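Local coordinates for protein yesU (Bacillus subtilis, PDB 1OQ1) that is of unknown function but adopts a galectin-like beta-sandwich fold of the concanavalin group, in which carbohydrate binding is common and so remains a possibility here, at residues N14-K19 against K23-E28; V52-E57 against R98-T103; P75-L80 against A125-F130; N113-S118 against L182-D187. All coordinates share one frame; numbering follows the deposited sequence.

In the fold
From the N terminus, contact 1 closes first: the short loop between strands 5-14 and 26-29 folds back on itself and carries the chain from one sheet of the sandwich to the other. Contact 2 then brings the loop after strand 76-86 back to strand 51-54, and its Arg100 salt-bridges Glu28 on the neighbouring strand 26-29 of contact 1. Contact 3 opens inside that span and closes beyond it at helix 125-128, so contacts 2 and 3 cross. Contact 4 opens within contact 3 and crosses it too, joining strand 112-122 to strand 179-185 of the facing sheet. Leu80 and Leu117, backbone-paired on neighbouring strands, link contacts 3 and 4; none of the four nests within another.

Contact 1. Residues N14-K19 against K23-E28; sequences NPLRSK and KDWRME
Asn14 and Trp25 run alongside each other in opposing senses where strand 5-14, in one sheet of the galectin-like sandwich, gives way to the loop leading into strand 26-29 of the other. Asn14 forms an Asx turn at the head of this loop: its OD1 accepts from the backbone N of Leu16 at 2.9 Å, a bent bond (N-H...O angle 138°). With CG anti to the backbone N (chi1 -169°), the amide reaches the indole, and ND2 lies 3.7 Å from NE1 of Trp25. Amide and ring planes stand 86° apart, and two N-H groups meet here without bonding; ND2 is instead hydrogen-bonded to Asp21 O and Tyr12 OH, which together with the Asx turn fix the rotation of the amide. Leu16 brings its CD2 within 4.2 Å of CH2 at the hydrocarbon end of Trp25. Both Leu16 and Trp25 also pack on Phe215 of strand 209-222, while the indole meets the ring of Phe53 in the other sheet. Further on, the backbone N atoms of Arg17 and Ser18 both bond to Asp21 OD2, holding the loop curled. At Lys19 the chain has come round to the second segment: its O lies 3.4 Å from Lys23 N, at an angle too poor for a hydrogen bond.

Contact 2. Residues V52-E57 against R98-T103; sequences VFWCPE and RKRTGT
Trp54 and Arg100 approach obliquely, with NE1 of Trp54 4.4 Å from NE of Arg100, a loose approach of two donors that are not bonded to each other. Beside them Gly102 passes over the strand, its CA 4.4 Å from Val52 N. The positive phi of Gly102 (87°) suits glycine, since a side chain there would collide with the carbonyl oxygen of Thr101. In the next shell, Val52 CG1 lies 3.2 Å above one face of the Trp54 indole, toward its rim. What brings the two donors together is Glu28: its OE2 forms a salt bridge with Arg100 NH2, and its OE1 takes a weak hydrogen bond from Trp54 NE1. Tyr107 OH also bonds to Glu28 OE1, and Arg100 NH2 has a second partner in Leu92 O. Gly102 is held through its O by Arg203 NH1. The long loop after strand 76-86 thus covers strand 51-54 on the outer face of the seven-stranded sheet of the galectin-like sandwich.

Contact 3. Residues P75-L80 against A125-F130; sequences PGLCML and AEERAF
Leu77 carries CG anti to its backbone N (chi1 174°), and Glu127 runs extended beyond its CG; these torsions point the two side chains at each other, and they cross at about a right angle. The carboxylate straddles one methyl, with OE2 3.8 Å and OE1 3.9 Å from Leu77 CD1. Glu127 finds its polar partners elsewhere: OE1 bonds to the backbone N of Tyr124, just ahead of helix 125-128, and OE2 has a long, weak ion pair with Arg121 NH2. The N-terminal end of the helix would probably favour the negative charge. This one-turn helix lies in the connection between strands 112-122 and 132-138 of the seven-stranded antiparallel sheet, and it packs against the start of strand 76-86, the neighbour of 112-122 on its other side. Pro75, preceded by a cis peptide bond, meets the next helical residue. Arg128 bends at chi3 (-68°), which brings NH1 to 3.9 Å from Pro75 CB and 4.1 Å from its CG. That nitrogen is tied to Arg122 O, and Ala125 N lies 3.5 Å above one face of the guanidinium, toward its rim. Leu77 also packs on Met205 of strand 199-205, and a bound acetic acid, probably from the crystallisation liquor, sits about 4 Å from its side chain.

Contact 4. Residues N113-S118 against L182-D187; sequences NALHLS and LEWMDD
Leu115 and Trp184 make the closer of two apolar contacts between strand 112-122 and strand 179-185, which belong to the two facing sheets of the beta sandwich. Trp184 extends with CG anti to its backbone N (chi1 178°), reaching across the interlayer space so that CZ3, on the six-membered ring, comes 3.8 Å from Leu115 CD2; the side chains approach at a slant. Two residues along each strand, Leu117 and Leu182 meet methyl to methyl, CD1 to CD1 at 4.4 Å. The backbones stay well apart, 10.1 Å between the CA atoms of Leu117 and Leu182, a separation bridged by side chains. Further apolar residues close in from both layers: Val172 and Phe174 reach Leu115 and Leu117 respectively, and Leu135 touches both Leu117 and Trp184. The backbone N of Asp186 packs over the Trp184 ring, 3.9 Å above the centre of one face. Among polar interactions, the Asp186 carboxylate forms a salt bridge through OD2 with Lys137 and bonds through OD1 to Gly188 N. His116, between the leucines in sequence, points to the other face of its sheet, where ND1 bonds to Tyr104 OH and NE2 to Ser138 OG. Between 113-118 and 182-187 cohesion thus rests on dispersion and buried hydrocarbon, while the Asp186-Lys137 salt bridge adds a directional tie between the sheets.

Contact 1. Residues N14-K19 against K23-E28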
loop_
_atom_site.group_PDB
_atom_site.type_symbol
_atom_site.label_atom_id
_atom_site.label_comp_id
_atom_site.label_asym_id
_atom_site.label_seq_id
_atom_site.Cartn_x
_atom_site.Cartn_y
_atom_site.Cartn_z
ATOM N N ASN A 14 -11.547 4.150 8.272
ATOM C CA ASN A 14 -12.103 5.028 7.250
ATOM C C ASN A 14 -12.942 4.182 6.292
ATOM O O ASN A 14 -12.415 3.340 5.565
ATOM C CB ASN A 14 -10.971 5.710 6.481
ATOM C CG ASN A 14 -11.464 6.827 5.587
ATOM O OD1 ASN A 14 -12.539 6.736 4.997
ATOM N ND2 ASN A 14 -10.672 7.888 5.473
ATOM N N PRO A 15 -14.267 4.390 6.292
ATOM C CA PRO A 15 -15.177 3.640 5.419
ATOM C C PRO A 15 -14.918 3.861 3.925
ATOM O O PRO A 15 -15.193 2.979 3.105
ATOM C CB PRO A 15 -16.558 4.154 5.835
ATOM C CG PRO A 15 -16.359 4.573 7.256
ATOM C CD PRO A 15 -15.021 5.253 7.216
ATOM N N LEU A 16 -14.395 5.039 3.585
ATOM C CA LEU A 16 -14.121 5.409 2.196
ATOM C C LEU A 16 -15.413 5.340 1.378
ATOM O O LEU A 16 -15.443 4.771 0.282
ATOM C CB LEU A 16 -13.057 4.481 1.590
ATOM C CG LEU A 16 -11.648 4.548 2.193
ATOM C CD1 LEU A 16 -10.755 3.500 1.540
ATOM C CD2 LEU A 16 -11.060 5.938 1.991
ATOM N N ARG A 17 -16.475 5.930 1.923
ATOM C CA ARG A 17 -17.784 5.918 1.273
ATOM C C ARG A 17 -18.180 7.243 0.622
ATOM O O ARG A 17 -19.049 7.268 -0.252
ATOM C CB ARG A 17 -18.865 5.505 2.278
ATOM C CG ARG A 17 -18.671 4.106 2.847
ATOM C CD ARG A 17 -19.816 3.675 3.763
ATOM N NE ARG A 17 -21.078 3.511 3.045
ATOM C CZ ARG A 17 -22.038 4.430 2.993
ATOM N NH1 ARG A 17 -21.891 5.591 3.621
ATOM N NH2 ARG A 17 -23.151 4.187 2.311
ATOM N N SER A 18 -17.557 8.340 1.047
ATOM C CA SER A 18 -17.876 9.647 0.476
ATOM C C SER A 18 -16.661 10.568 0.433
ATOM O O SER A 18 -15.636 10.297 1.067
ATOM C CB SER A 18 -18.989 10.320 1.281
ATOM O OG SER A 18 -18.521 10.710 2.558
ATOM N N LYS A 19 -16.791 11.662 -0.315
ATOM C CA LYS A 19 -15.719 12.643 -0.460
ATOM C C LYS A 19 -15.166 13.135 0.874
ATOM O O LYS A 19 -13.963 13.350 1.013
ATOM C CB LYS A 19 -16.220 13.848 -1.260
ATOM C CG LYS A 19 -16.785 13.496 -2.622
ATOM C CD LYS A 19 -17.401 14.716 -3.297
ATOM C CE LYS A 19 -18.048 14.336 -4.621
ATOM N NZ LYS A 19 -18.661 15.509 -5.306
ATOM N N LYS A 23 -11.102 13.855 2.841
ATOM C CA LYS A 23 -10.952 15.305 2.927
ATOM C C LYS A 23 -9.509 15.811 2.942
ATOM O O LYS A 23 -9.121 16.616 2.093
ATOM C CB LYS A 23 -11.676 15.822 4.175
ATOM C CG LYS A 23 -11.498 17.310 4.428
ATOM C CD LYS A 23 -12.162 17.741 5.727
ATOM C CE LYS A 23 -11.948 19.226 5.991
ATOM N NZ LYS A 23 -10.502 19.575 6.094
ATOM N N ASP A 24 -8.718 15.346 3.906
ATOM C CA ASP A 24 -7.334 15.790 4.033
ATOM C C ASP A 24 -6.281 14.853 3.450
ATOM O O ASP A 24 -5.104 14.963 3.790
ATOM C CB ASP A 24 -6.999 16.055 5.504
ATOM C CG ASP A 24 -7.708 17.277 6.055
ATOM O OD1 ASP A 24 -7.472 18.389 5.533
ATOM O OD2 ASP A 24 -8.499 17.128 7.010
ATOM N N TRP A 25 -6.689 13.935 2.582
ATOM C CA TRP A 25 -5.726 13.023 1.970
ATOM C C TRP A 25 -4.925 13.787 0.924
ATOM O O TRP A 25 -5.408 14.771 0.364
ATOM C CB TRP A 25 -6.444 11.836 1.326
ATOM C CG TRP A 25 -6.911 10.822 2.326
ATOM C CD1 TRP A 25 -7.503 11.071 3.529
ATOM C CD2 TRP A 25 -6.816 9.394 2.215
ATOM N NE1 TRP A 25 -7.780 9.890 4.177
ATOM C CE2 TRP A 25 -7.368 8.844 3.393
ATOM C CE3 TRP A 25 -6.316 8.526 1.234
ATOM C CZ2 TRP A 25 -7.433 7.464 3.619
ATOM C CZ3 TRP A 25 -6.380 7.154 1.460
ATOM C CH2 TRP A 25 -6.935 6.638 2.643
ATOM N N ARG A 26 -3.697 13.346 0.668
ATOM C CA ARG A 26 -2.858 14.020 -0.313
ATOM C C ARG A 26 -2.627 13.196 -1.566
ATOM O O ARG A 26 -2.034 12.116 -1.516
ATOM C CB ARG A 26 -1.510 14.403 0.300
ATOM C CG ARG A 26 -1.603 15.474 1.370
ATOM C CD ARG A 26 -0.284 16.216 1.508
ATOM N NE ARG A 26 -0.331 17.237 2.550
ATOM C CZ ARG A 26 0.650 18.102 2.790
ATOM N NH1 ARG A 26 1.758 18.071 2.060
ATOM N NH2 ARG A 26 0.525 18.993 3.764
HETATM N N MSE A 27 -3.102 13.724 -2.689
HETATM C CA MSE A 27 -2.961 13.068 -3.980
HETATM C C MSE A 27 -1.722 13.587 -4.700
HETATM O O MSE A 27 -1.603 14.783 -4.968
HETATM C CB MSE A 27 -4.209 13.331 -4.831
HETATM C CG MSE A 27 -4.130 12.824 -6.268
HETATM SE SE MSE A 27 -3.948 10.900 -6.425
HETATM C CE MSE A 27 -5.787 10.390 -6.098
ATOM N N GLU A 28 -0.793 12.684 -5.002
ATOM C CA GLU A 28 0.434 13.050 -5.703
ATOM C C GLU A 28 0.422 12.343 -7.051
ATOM O O GLU A 28 0.680 11.147 -7.142
ATOM C CB GLU A 28 1.662 12.636 -4.877
ATOM C CG GLU A 28 1.673 13.247 -3.474
ATOM C CD GLU A 28 2.865 12.829 -2.622
ATOM O OE1 GLU A 28 3.534 11.826 -2.950
ATOM O OE2 GLU A 28 3.126 13.505 -1.606
#

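Contact 2. Residues V52-E57 against R98-T103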
loop_
_atom_site.group_PDB
_atom_site.type_symbol
_atom_site.label_atom_id
_atom_site.label_comp_id
_atom_site.label_asym_id
_atom_site.label_seq_id
_atom_site.Cartn_x
_atom_site.Cartn_y
_atom_site.Cartn_z
ATOM N N VAL A 52 0.274 8.384 -6.091
ATOM C CA VAL A 52 0.307 7.834 -4.743
ATOM C C VAL A 52 -0.670 8.743 -3.995
ATOM O O VAL A 52 -0.520 9.964 -4.002
ATOM C CB VAL A 52 1.692 7.908 -4.085
ATOM C CG1 VAL A 52 1.621 7.279 -2.695
ATOM C CG2 VAL A 52 2.723 7.171 -4.938
ATOM N N PHE A 53 -1.680 8.136 -3.381
ATOM C CA PHE A 53 -2.725 8.853 -2.648
ATOM C C PHE A 53 -2.515 8.537 -1.169
ATOM O O PHE A 53 -2.777 7.422 -0.729
ATOM C CB PHE A 53 -4.085 8.349 -3.139
ATOM C CG PHE A 53 -5.264 9.128 -2.629
ATOM C CD1 PHE A 53 -5.226 10.518 -2.539
ATOM C CD2 PHE A 53 -6.444 8.468 -2.304
ATOM C CE1 PHE A 53 -6.348 11.234 -2.135
ATOM C CE2 PHE A 53 -7.575 9.177 -1.900
ATOM C CZ PHE A 53 -7.525 10.563 -1.816
ATOM N N TRP A 54 -2.044 9.526 -0.413
ATOM C CA TRP A 54 -1.734 9.338 1.002
ATOM C C TRP A 54 -2.777 9.686 2.050
ATOM O O TRP A 54 -3.472 10.697 1.948
ATOM C CB TRP A 54 -0.487 10.142 1.393
ATOM C CG TRP A 54 0.749 9.856 0.629
ATOM C CD1 TRP A 54 1.206 10.518 -0.479
ATOM C CD2 TRP A 54 1.721 8.850 0.927
ATOM N NE1 TRP A 54 2.405 9.986 -0.884
ATOM C CE2 TRP A 54 2.746 8.960 -0.040
ATOM C CE3 TRP A 54 1.827 7.864 1.919
ATOM C CZ2 TRP A 54 3.866 8.119 -0.046
ATOM C CZ3 TRP A 54 2.943 7.025 1.914
ATOM C CH2 TRP A 54 3.947 7.160 0.936
ATOM N N CYS A 55 -2.845 8.846 3.078
ATOM C CA CYS A 55 -3.702 9.092 4.228
ATOM C C CYS A 55 -2.814 10.069 5.013
ATOM O O CYS A 55 -1.601 9.876 5.099
ATOM C CB CYS A 55 -3.908 7.797 5.015
ATOM S SG CYS A 55 -4.652 8.005 6.651
ATOM N N PRO A 56 -3.395 11.120 5.609
ATOM C CA PRO A 56 -2.556 12.072 6.348
ATOM C C PRO A 56 -2.046 11.671 7.730
ATOM O O PRO A 56 -1.123 12.299 8.254
ATOM C CB PRO A 56 -3.444 13.309 6.417
ATOM C CG PRO A 56 -4.803 12.700 6.623
ATOM C CD PRO A 56 -4.811 11.531 5.633
ATOM N N GLU A 57 -2.642 10.639 8.316
ATOM C CA GLU A 57 -2.272 10.191 9.659
ATOM C C GLU A 57 -0.960 9.431 9.781
ATOM O O GLU A 57 -0.642 8.581 8.954
ATOM C CB GLU A 57 -3.386 9.310 10.233
ATOM C CG GLU A 57 -4.755 9.949 10.185
ATOM C CD GLU A 57 -4.858 11.147 11.098
ATOM O OE1 GLU A 57 -5.696 12.032 10.822
ATOM O OE2 GLU A 57 -4.107 11.196 12.097
ATOM N N ARG A 98 11.537 17.194 -0.671
ATOM C CA ARG A 98 11.325 17.471 -2.084
ATOM C C ARG A 98 9.897 17.135 -2.508
ATOM O O ARG A 98 9.286 16.193 -1.997
ATOM C CB ARG A 98 12.325 16.683 -2.936
ATOM C CG ARG A 98 13.772 17.134 -2.759
ATOM C CD ARG A 98 14.659 16.659 -3.902
ATOM N NE ARG A 98 14.997 15.241 -3.819
ATOM C CZ ARG A 98 15.888 14.731 -2.975
ATOM N NH1 ARG A 98 16.536 15.523 -2.131
ATOM N NH2 ARG A 98 16.142 13.428 -2.981
ATOM N N LYS A 99 9.365 17.926 -3.433
ATOM C CA LYS A 99 8.014 17.719 -3.938
ATOM C C LYS A 99 7.922 16.371 -4.636
ATOM O O LYS A 99 8.878 15.922 -5.265
ATOM C CB LYS A 99 7.641 18.830 -4.925
ATOM C CG LYS A 99 7.629 20.215 -4.307
ATOM C CD LYS A 99 7.592 21.319 -5.357
ATOM C CE LYS A 99 6.288 21.342 -6.123
ATOM N NZ LYS A 99 6.244 22.519 -7.034
ATOM N N ARG A 100 6.765 15.732 -4.521
ATOM C CA ARG A 100 6.543 14.440 -5.148
ATOM C C ARG A 100 5.333 14.557 -6.066
ATOM O O ARG A 100 4.378 15.276 -5.756
ATOM C CB ARG A 100 6.319 13.371 -4.074
ATOM C CG ARG A 100 7.516 13.180 -3.144
ATOM C CD ARG A 100 7.233 12.078 -2.141
ATOM N NE ARG A 100 6.077 12.421 -1.321
ATOM C CZ ARG A 100 6.143 13.007 -0.133
ATOM N NH1 ARG A 100 7.318 13.313 0.406
ATOM N NH2 ARG A 100 5.021 13.321 0.506
ATOM N N THR A 101 5.379 13.848 -7.190
ATOM C CA THR A 101 4.317 13.909 -8.186
ATOM C C THR A 101 3.819 12.552 -8.673
ATOM O O THR A 101 3.207 12.459 -9.736
ATOM C CB THR A 101 4.793 14.701 -9.416
ATOM O OG1 THR A 101 5.894 14.013 -10.026
ATOM C CG2 THR A 101 5.244 16.093 -9.010
ATOM N N GLY A 102 4.073 11.501 -7.903
ATOM C CA GLY A 102 3.625 10.185 -8.310
ATOM C C GLY A 102 4.603 9.450 -9.210
ATOM O O GLY A 102 4.307 8.348 -9.677
ATOM N N THR A 103 5.761 10.056 -9.461
ATOM C CA THR A 103 6.791 9.439 -10.302
ATOM C C THR A 103 7.605 8.526 -9.381
ATOM O O THR A 103 8.265 8.991 -8.453
ATOM C CB THR A 103 7.689 10.513 -10.943
ATOM O OG1 THR A 103 6.860 11.532 -11.523
ATOM C CG2 THR A 103 8.547 9.904 -12.039
#

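Contact 3. Residues P75-L80 against A125-F130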
loop_
_atom_site.group_PDB
_atom_site.type_symbol
_atom_site.label_atom_id
_atom_site.label_comp_id
_atom_site.label_asym_id
_atom_site.label_seq_id
_atom_site.Cartn_x
_atom_site.Cartn_y
_atom_site.Cartn_z
ATOM N N PRO A 75 -5.042 -2.991 -18.098
ATOM C CA PRO A 75 -3.765 -3.104 -17.384
ATOM C C PRO A 75 -3.643 -2.110 -16.236
ATOM O O PRO A 75 -4.324 -1.082 -16.208
ATOM C CB PRO A 75 -2.728 -2.818 -18.472
ATOM C CG PRO A 75 -3.406 -3.257 -19.722
ATOM C CD PRO A 75 -4.804 -2.728 -19.529
ATOM N N GLY A 76 -2.753 -2.422 -15.302
ATOM C CA GLY A 76 -2.537 -1.555 -14.161
ATOM C C GLY A 76 -1.815 -2.299 -13.054
ATOM O O GLY A 76 -1.588 -3.505 -13.152
ATOM N N LEU A 77 -1.454 -1.579 -12.001
ATOM C CA LEU A 77 -0.759 -2.176 -10.868
ATOM C C LEU A 77 -1.110 -1.402 -9.605
ATOM O O LEU A 77 -1.328 -0.188 -9.651
ATOM C CB LEU A 77 0.758 -2.151 -11.115
ATOM C CG LEU A 77 1.724 -2.606 -10.011
ATOM C CD1 LEU A 77 2.990 -3.180 -10.643
ATOM C CD2 LEU A 77 2.063 -1.440 -9.094
ATOM N N CYS A 78 -1.191 -2.107 -8.482
ATOM C CA CYS A 78 -1.500 -1.470 -7.213
ATOM C C CYS A 78 -0.336 -1.672 -6.252
ATOM O O CYS A 78 0.433 -2.627 -6.384
ATOM C CB CYS A 78 -2.790 -2.039 -6.631
ATOM S SG CYS A 78 -4.244 -1.637 -7.641
HETATM N N MSE A 79 -0.208 -0.772 -5.284
HETATM C CA MSE A 79 0.895 -0.843 -4.336
HETATM C C MSE A 79 0.576 -0.067 -3.063
HETATM O O MSE A 79 0.069 1.049 -3.118
HETATM C CB MSE A 79 2.156 -0.263 -4.993
HETATM C CG MSE A 79 3.415 -0.319 -4.150
HETATM SE SE MSE A 79 4.888 0.659 -4.967
HETATM C CE MSE A 79 5.055 -0.352 -6.611
ATOM N N LEU A 80 0.869 -0.662 -1.913
ATOM C CA LEU A 80 0.625 0.020 -0.653
ATOM C C LEU A 80 1.948 0.461 -0.048
ATOM O O LEU A 80 2.879 -0.334 0.055
ATOM C CB LEU A 80 -0.082 -0.898 0.349
ATOM C CG LEU A 80 -0.577 -0.131 1.582
ATOM C CD1 LEU A 80 -1.953 0.442 1.284
ATOM C CD2 LEU A 80 -0.646 -1.039 2.791
ATOM N N ALA A 125 3.411 -6.941 -19.747
ATOM C CA ALA A 125 3.297 -8.342 -20.142
ATOM C C ALA A 125 4.105 -9.267 -19.239
ATOM O O ALA A 125 3.621 -10.324 -18.827
ATOM C CB ALA A 125 3.742 -8.514 -21.589
ATOM N N GLU A 126 5.339 -8.880 -18.936
ATOM C CA GLU A 126 6.184 -9.703 -18.078
ATOM C C GLU A 126 5.536 -9.938 -16.720
ATOM O O GLU A 126 5.659 -11.018 -16.144
ATOM C CB GLU A 126 7.550 -9.050 -17.875
ATOM C CG GLU A 126 8.497 -9.220 -19.041
ATOM C CD GLU A 126 9.885 -8.690 -18.736
ATOM O OE1 GLU A 126 10.040 -7.459 -18.615
ATOM O OE2 GLU A 126 10.819 -9.509 -18.609
ATOM N N GLU A 127 4.848 -8.922 -16.210
ATOM C CA GLU A 127 4.202 -9.035 -14.912
ATOM C C GLU A 127 2.973 -9.931 -15.014
ATOM O O GLU A 127 2.740 -10.779 -14.158
ATOM C CB GLU A 127 3.806 -7.652 -14.395
ATOM C CG GLU A 127 4.975 -6.684 -14.309
ATOM C CD GLU A 127 4.560 -5.301 -13.866
ATOM O OE1 GLU A 127 3.404 -4.916 -14.135
ATOM O OE2 GLU A 127 5.395 -4.587 -13.264
ATOM N N ARG A 128 2.194 -9.754 -16.072
ATOM C CA ARG A 128 1.001 -10.572 -16.246
ATOM C C ARG A 128 1.335 -12.042 -16.511
ATOM O O ARG A 128 0.519 -12.921 -16.246
ATOM C CB ARG A 128 0.135 -10.018 -17.382
ATOM C CG ARG A 128 -0.458 -8.647 -17.082
ATOM C CD ARG A 128 -1.537 -8.278 -18.090
ATOM N NE ARG A 128 -1.003 -8.060 -19.433
ATOM C CZ ARG A 128 -0.437 -6.929 -19.846
ATOM N NH1 ARG A 128 -0.325 -5.892 -19.025
ATOM N NH2 ARG A 128 0.016 -6.833 -21.091
ATOM N N ALA A 129 2.539 -12.304 -17.011
ATOM C CA ALA A 129 2.969 -13.669 -17.324
ATOM C C ALA A 129 3.320 -14.523 -16.102
ATOM O O ALA A 129 3.371 -15.750 -16.187
ATOM C CB ALA A 129 4.160 -13.623 -18.286
ATOM N N PHE A 130 3.577 -13.880 -14.972
ATOM C CA PHE A 130 3.916 -14.604 -13.750
ATOM C C PHE A 130 3.453 -13.683 -12.639
ATOM O O PHE A 130 4.133 -12.719 -12.286
ATOM C CB PHE A 130 5.421 -14.837 -13.666
ATOM C CG PHE A 130 5.810 -15.861 -12.642
ATOM C CD1 PHE A 130 5.476 -17.199 -12.821
ATOM C CD2 PHE A 130 6.503 -15.492 -11.495
ATOM C CE1 PHE A 130 5.825 -18.151 -11.874
ATOM C CE2 PHE A 130 6.857 -16.448 -10.538
ATOM C CZ PHE A 130 6.519 -17.771 -10.729
#

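Contact 4. Residues N113-S118 against L182-D187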
loop_
_atom_site.group_PDB
_atom_site.type_symbol
_atom_site.label_atom_id
_atom_site.label_comp_id
_atom_site.label_asym_id
_atom_site.label_seq_id
_atom_site.Cartn_x
_atom_site.Cartn_y
_atom_site.Cartn_z
ATOM N N ASN A 113 11.919 7.272 3.296
ATOM C CA ASN A 113 12.102 5.845 3.508
ATOM C C ASN A 113 10.693 5.296 3.589
ATOM O O ASN A 113 9.775 6.008 3.993
ATOM C CB ASN A 113 12.805 5.545 4.832
ATOM C CG ASN A 113 14.290 5.816 4.782
ATOM O OD1 ASN A 113 14.942 5.576 3.767
ATOM N ND2 ASN A 113 14.838 6.300 5.891
ATOM N N ALA A 114 10.521 4.033 3.214
ATOM C CA ALA A 114 9.208 3.415 3.272
ATOM C C ALA A 114 9.252 1.989 2.771
ATOM O O ALA A 114 10.141 1.613 2.010
ATOM C CB ALA A 114 8.211 4.212 2.430
ATOM N N LEU A 115 8.290 1.200 3.224
ATOM C CA LEU A 115 8.143 -0.168 2.769
ATOM C C LEU A 115 7.004 -0.062 1.757
ATOM O O LEU A 115 6.074 0.723 1.951
ATOM C CB LEU A 115 7.744 -1.083 3.932
ATOM C CG LEU A 115 8.882 -1.403 4.909
ATOM C CD1 LEU A 115 8.335 -2.000 6.197
ATOM C CD2 LEU A 115 9.849 -2.359 4.232
ATOM N N HIS A 116 7.094 -0.796 0.653
ATOM C CA HIS A 116 6.023 -0.761 -0.338
ATOM C C HIS A 116 5.765 -2.151 -0.887
ATOM O O HIS A 116 6.684 -2.850 -1.322
ATOM C CB HIS A 116 6.291 0.249 -1.478
ATOM C CG HIS A 116 7.733 0.417 -1.854
ATOM N ND1 HIS A 116 8.156 0.419 -3.168
ATOM C CD2 HIS A 116 8.829 0.690 -1.108
ATOM C CE1 HIS A 116 9.448 0.691 -3.212
ATOM N NE2 HIS A 116 9.881 0.860 -1.976
ATOM N N LEU A 117 4.501 -2.547 -0.838
ATOM C CA LEU A 117 4.087 -3.869 -1.275
ATOM C C LEU A 117 3.158 -3.775 -2.475
ATOM O O LEU A 117 2.056 -3.238 -2.380
ATOM C CB LEU A 117 3.391 -4.582 -0.114
ATOM C CG LEU A 117 3.371 -6.114 -0.089
ATOM C CD1 LEU A 117 2.828 -6.578 1.252
ATOM C CD2 LEU A 117 2.536 -6.654 -1.229
ATOM N N SER A 118 3.614 -4.302 -3.604
ATOM C CA SER A 118 2.817 -4.273 -4.820
ATOM C C SER A 118 1.998 -5.544 -4.962
ATOM O O SER A 118 2.458 -6.641 -4.629
ATOM C CB SER A 118 3.727 -4.102 -6.037
ATOM O OG SER A 118 4.752 -5.079 -6.028
ATOM N N LEU A 182 3.029 -13.557 1.640
ATOM C CA LEU A 182 4.464 -13.424 1.855
ATOM C C LEU A 182 4.721 -12.929 3.269
ATOM O O LEU A 182 3.819 -12.404 3.920
ATOM C CB LEU A 182 5.080 -12.448 0.835
ATOM C CG LEU A 182 4.650 -10.973 0.804
ATOM C CD1 LEU A 182 5.255 -10.210 1.978
ATOM C CD2 LEU A 182 5.118 -10.347 -0.499
ATOM N N GLU A 183 5.945 -13.116 3.748
ATOM C CA GLU A 183 6.313 -12.644 5.074
ATOM C C GLU A 183 7.803 -12.319 5.063
ATOM O O GLU A 183 8.556 -12.866 4.257
ATOM C CB GLU A 183 5.967 -13.679 6.153
ATOM C CG GLU A 183 6.934 -14.826 6.332
ATOM C CD GLU A 183 6.552 -15.696 7.522
ATOM O OE1 GLU A 183 7.368 -16.546 7.936
ATOM O OE2 GLU A 183 5.430 -15.534 8.042
ATOM N N TRP A 184 8.227 -11.425 5.947
ATOM C CA TRP A 184 9.620 -11.008 5.965
ATOM C C TRP A 184 10.060 -10.530 7.335
ATOM O O TRP A 184 9.267 -9.973 8.092
ATOM C CB TRP A 184 9.801 -9.876 4.951
ATOM C CG TRP A 184 11.178 -9.300 4.864
ATOM C CD1 TRP A 184 12.324 -9.960 4.526
ATOM C CD2 TRP A 184 11.540 -7.924 5.028
ATOM N NE1 TRP A 184 13.376 -9.081 4.463
ATOM C CE2 TRP A 184 12.923 -7.825 4.765
ATOM C CE3 TRP A 184 10.829 -6.765 5.369
ATOM C CZ2 TRP A 184 13.613 -6.608 4.827
ATOM C CZ3 TRP A 184 11.516 -5.554 5.430
ATOM C CH2 TRP A 184 12.892 -5.487 5.159
HETATM N N MSE A 185 11.326 -10.766 7.659
HETATM C CA MSE A 185 11.875 -10.307 8.932
HETATM C C MSE A 185 13.144 -9.528 8.629
HETATM O O MSE A 185 14.179 -10.113 8.298
HETATM C CB MSE A 185 12.200 -11.482 9.861
HETATM C CG MSE A 185 12.808 -11.066 11.205
HETATM SE SE MSE A 185 11.636 -9.970 12.315
HETATM C CE MSE A 185 10.560 -11.376 13.087
ATOM N N ASP A 186 13.044 -8.207 8.726
ATOM C CA ASP A 186 14.162 -7.303 8.483
ATOM C C ASP A 186 15.122 -7.450 9.658
ATOM O O ASP A 186 14.712 -7.276 10.803
ATOM C CB ASP A 186 13.645 -5.861 8.419
ATOM C CG ASP A 186 14.704 -4.870 7.963
ATOM O OD1 ASP A 186 15.886 -5.255 7.852
ATOM O OD2 ASP A 186 14.347 -3.700 7.718
ATOM N N ASP A 187 16.388 -7.770 9.387
ATOM C CA ASP A 187 17.361 -7.927 10.468
ATOM C C ASP A 187 17.948 -6.586 10.893
ATOM O O ASP A 187 18.649 -6.504 11.900
ATOM C CB ASP A 187 18.495 -8.884 10.070
ATOM C CG ASP A 187 19.264 -8.419 8.848
ATOM O OD1 ASP A 187 19.290 -7.204 8.572
ATOM O OD2 ASP A 187 19.861 -9.279 8.167
#